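Local coordinates for protein structure-specific endonuclease subunit SLX1 (Candida glabrata, PDB 4XLG) that probably acts as the catalytic subunit of the SLX1-SLX4 endonuclease, nicking branched DNA near junctions during repair and recombination, at residues B[7-12]-B[291-296]. The protein carries 1 engineered substitution. Residues are numbered along the deposited sequence; the frame is centred on the assembly and turned at random.
Sequences IPDFYG and VIYYSI
Ile-292 offers its CG2 methyl to the end of Ile-7, whose CD1 lies 3.6 Å from it, the two side chains crossing at about a right angle; Ile-292 also packs on Leu-253 of helix 253-260. Tyr-293, next along the helix, supplies most of the helix's side of the contact. With CG anti to the backbone N (chi1 169°), its ring runs out alongside the loop, and Ile-7 CB sits 3.8 Å from Tyr-293 CD1. The Ile-7 carbonyl oxygen meets the ring at its edge, near the ring plane, 3.4 Å from Tyr-293 CD1. At the end of the ring, Tyr-293 OH donates a hydrogen bond of 2.7 Å to Asp-9 OD1, reaching it from 42° above a carboxylate turned 80° to the ring. Gln-6 NE2 also bonds Asp-9 OD1, so two donors grip this oxygen, while Lys-201 of helix 176-213 makes a cation-pi contact with the ring. A water links the backbones, donating to Tyr-293 O (2.8 Å) and accepting a weak bond from Ile-7 N. The contact joins the loop leading into strand 12-18 to helix 288-299, which follows the zinc-binding residues: an interface between the GIY-YIG nuclease and C-terminal RING-type domains of SLX1.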
loop_
_atom_site.group_PDB
_atom_site.type_symbol
_atom_site.label_atom_id
_atom_site.label_comp_id
_atom_site.label_asym_id
_atom_site.label_seq_id
_atom_site.Cartn_x
_atom_site.Cartn_y
_atom_site.Cartn_z
ATOM N N ILE B 7 0.721 -5.248 -8.613
ATOM C CA ILE B 7 0.636 -4.867 -7.215
ATOM C C ILE B 7 0.591 -6.175 -6.385
ATOM O O ILE B 7 -0.074 -7.115 -6.787
ATOM C CB ILE B 7 -0.616 -4.042 -6.961
ATOM C CG1 ILE B 7 -0.450 -2.679 -7.724
ATOM C CG2 ILE B 7 -0.874 -3.847 -5.450
ATOM C CD1 ILE B 7 -1.414 -1.623 -7.256
ATOM N N PRO B 8 1.376 -6.264 -5.306
ATOM C CA PRO B 8 1.406 -7.521 -4.520
ATOM C C PRO B 8 0.053 -7.920 -4.020
ATOM O O PRO B 8 -0.772 -7.063 -3.640
ATOM C CB PRO B 8 2.287 -7.188 -3.280
ATOM C CG PRO B 8 3.220 -6.071 -3.834
ATOM C CD PRO B 8 2.309 -5.240 -4.791
ATOM N N ASP B 9 -0.188 -9.232 -4.026
ATOM C CA ASP B 9 -1.380 -9.748 -3.364
ATOM C C ASP B 9 -1.406 -9.327 -1.908
ATOM O O ASP B 9 -2.453 -9.021 -1.370
ATOM C CB ASP B 9 -1.424 -11.303 -3.466
ATOM C CG ASP B 9 -1.420 -11.773 -4.917
ATOM O OD1 ASP B 9 -1.886 -11.026 -5.837
ATOM O OD2 ASP B 9 -0.906 -12.860 -5.183
ATOM N N PHE B 10 -0.257 -9.421 -1.255
ATOM C CA PHE B 10 -0.111 -8.962 0.112
ATOM C C PHE B 10 1.293 -8.468 0.327
ATOM O O PHE B 10 2.246 -9.153 -0.029
ATOM C CB PHE B 10 -0.406 -10.120 1.117
ATOM C CG PHE B 10 -0.426 -9.639 2.576
ATOM C CD1 PHE B 10 0.751 -9.516 3.327
ATOM C CD2 PHE B 10 -1.628 -9.240 3.121
ATOM C CE1 PHE B 10 0.719 -8.997 4.681
ATOM C CE2 PHE B 10 -1.700 -8.756 4.486
ATOM C CZ PHE B 10 -0.524 -8.640 5.247
ATOM N N TYR B 11 1.453 -7.273 0.899
ATOM C CA TYR B 11 2.809 -6.886 1.292
ATOM C C TYR B 11 2.574 -5.986 2.498
ATOM O O TYR B 11 1.806 -5.004 2.400
ATOM C CB TYR B 11 3.579 -6.145 0.147
ATOM C CG TYR B 11 5.054 -6.539 0.153
ATOM C CD1 TYR B 11 5.922 -6.094 1.220
ATOM C CD2 TYR B 11 5.555 -7.407 -0.794
ATOM C CE1 TYR B 11 7.273 -6.522 1.254
ATOM C CE2 TYR B 11 6.881 -7.815 -0.776
ATOM C CZ TYR B 11 7.708 -7.381 0.268
ATOM O OH TYR B 11 9.017 -7.821 0.263
ATOM N N GLY B 12 3.225 -6.291 3.621
ATOM C CA GLY B 12 2.886 -5.546 4.820
ATOM C C GLY B 12 4.156 -5.206 5.590
ATOM O O GLY B 12 5.174 -5.900 5.495
ATOM N N VAL B 291 -8.100 -0.503 -7.276
ATOM C CA VAL B 291 -8.493 -0.472 -8.687
ATOM C C VAL B 291 -7.333 -0.935 -9.570
ATOM O O VAL B 291 -7.503 -1.781 -10.477
ATOM C CB VAL B 291 -8.956 0.961 -9.103
ATOM C CG1 VAL B 291 -9.259 1.007 -10.605
ATOM C CG2 VAL B 291 -10.214 1.327 -8.317
ATOM N N ILE B 292 -6.136 -0.422 -9.286
ATOM C CA ILE B 292 -4.967 -0.814 -10.054
ATOM C C ILE B 292 -4.579 -2.264 -9.825
ATOM O O ILE B 292 -4.152 -2.985 -10.768
ATOM C CB ILE B 292 -3.767 0.086 -9.684
ATOM C CG1 ILE B 292 -4.077 1.584 -10.059
ATOM C CG2 ILE B 292 -2.521 -0.357 -10.450
ATOM C CD1 ILE B 292 -4.488 1.818 -11.594
ATOM N N TYR B 293 -4.702 -2.701 -8.572
ATOM C CA TYR B 293 -4.386 -4.105 -8.253
ATOM C C TYR B 293 -5.162 -5.050 -9.185
ATOM O O TYR B 293 -4.581 -5.888 -9.873
ATOM C CB TYR B 293 -4.708 -4.458 -6.800
ATOM C CG TYR B 293 -4.621 -5.963 -6.556
ATOM C CD1 TYR B 293 -3.369 -6.586 -6.368
ATOM C CD2 TYR B 293 -5.780 -6.758 -6.589
ATOM C CE1 TYR B 293 -3.273 -8.008 -6.220
ATOM C CE2 TYR B 293 -5.710 -8.170 -6.438
ATOM C CZ TYR B 293 -4.446 -8.772 -6.254
ATOM O OH TYR B 293 -4.365 -10.098 -6.091
ATOM N N TYR B 294 -6.471 -4.863 -9.255
ATOM C CA TYR B 294 -7.237 -5.798 -10.060
ATOM C C TYR B 294 -6.997 -5.563 -11.561
ATOM O O TYR B 294 -6.970 -6.514 -12.351
ATOM C CB TYR B 294 -8.722 -5.672 -9.730
ATOM C CG TYR B 294 -9.025 -6.222 -8.349
ATOM C CD1 TYR B 294 -8.984 -7.604 -8.111
ATOM C CD2 TYR B 294 -9.316 -5.365 -7.290
ATOM C CE1 TYR B 294 -9.230 -8.128 -6.830
ATOM C CE2 TYR B 294 -9.583 -5.869 -6.008
ATOM C CZ TYR B 294 -9.507 -7.244 -5.777
ATOM O OH TYR B 294 -9.792 -7.767 -4.526
ATOM N N SER B 295 -6.846 -4.295 -11.929
ATOM C CA SER B 295 -6.667 -3.926 -13.319
ATOM C C SER B 295 -5.465 -4.629 -13.916
ATOM O O SER B 295 -5.543 -5.292 -14.956
ATOM C CB SER B 295 -6.507 -2.383 -13.455
ATOM O OG SER B 295 -6.591 -2.076 -14.840
ATOM N N ILE B 296 -4.342 -4.506 -13.248
ATOM C CA ILE B 296 -3.112 -5.085 -13.773
ATOM C C ILE B 296 -3.107 -6.595 -13.670
ATOM O O ILE B 296 -2.731 -7.286 -14.616
ATOM C CB ILE B 296 -1.888 -4.514 -13.024
ATOM C CG1 ILE B 296 -1.757 -3.022 -13.314
ATOM C CG2 ILE B 296 -0.618 -5.288 -13.385
ATOM C CD1 ILE B 296 -0.613 -2.430 -12.506
HETATM O O HOH W 1 -1.837 -6.367 -9.491
#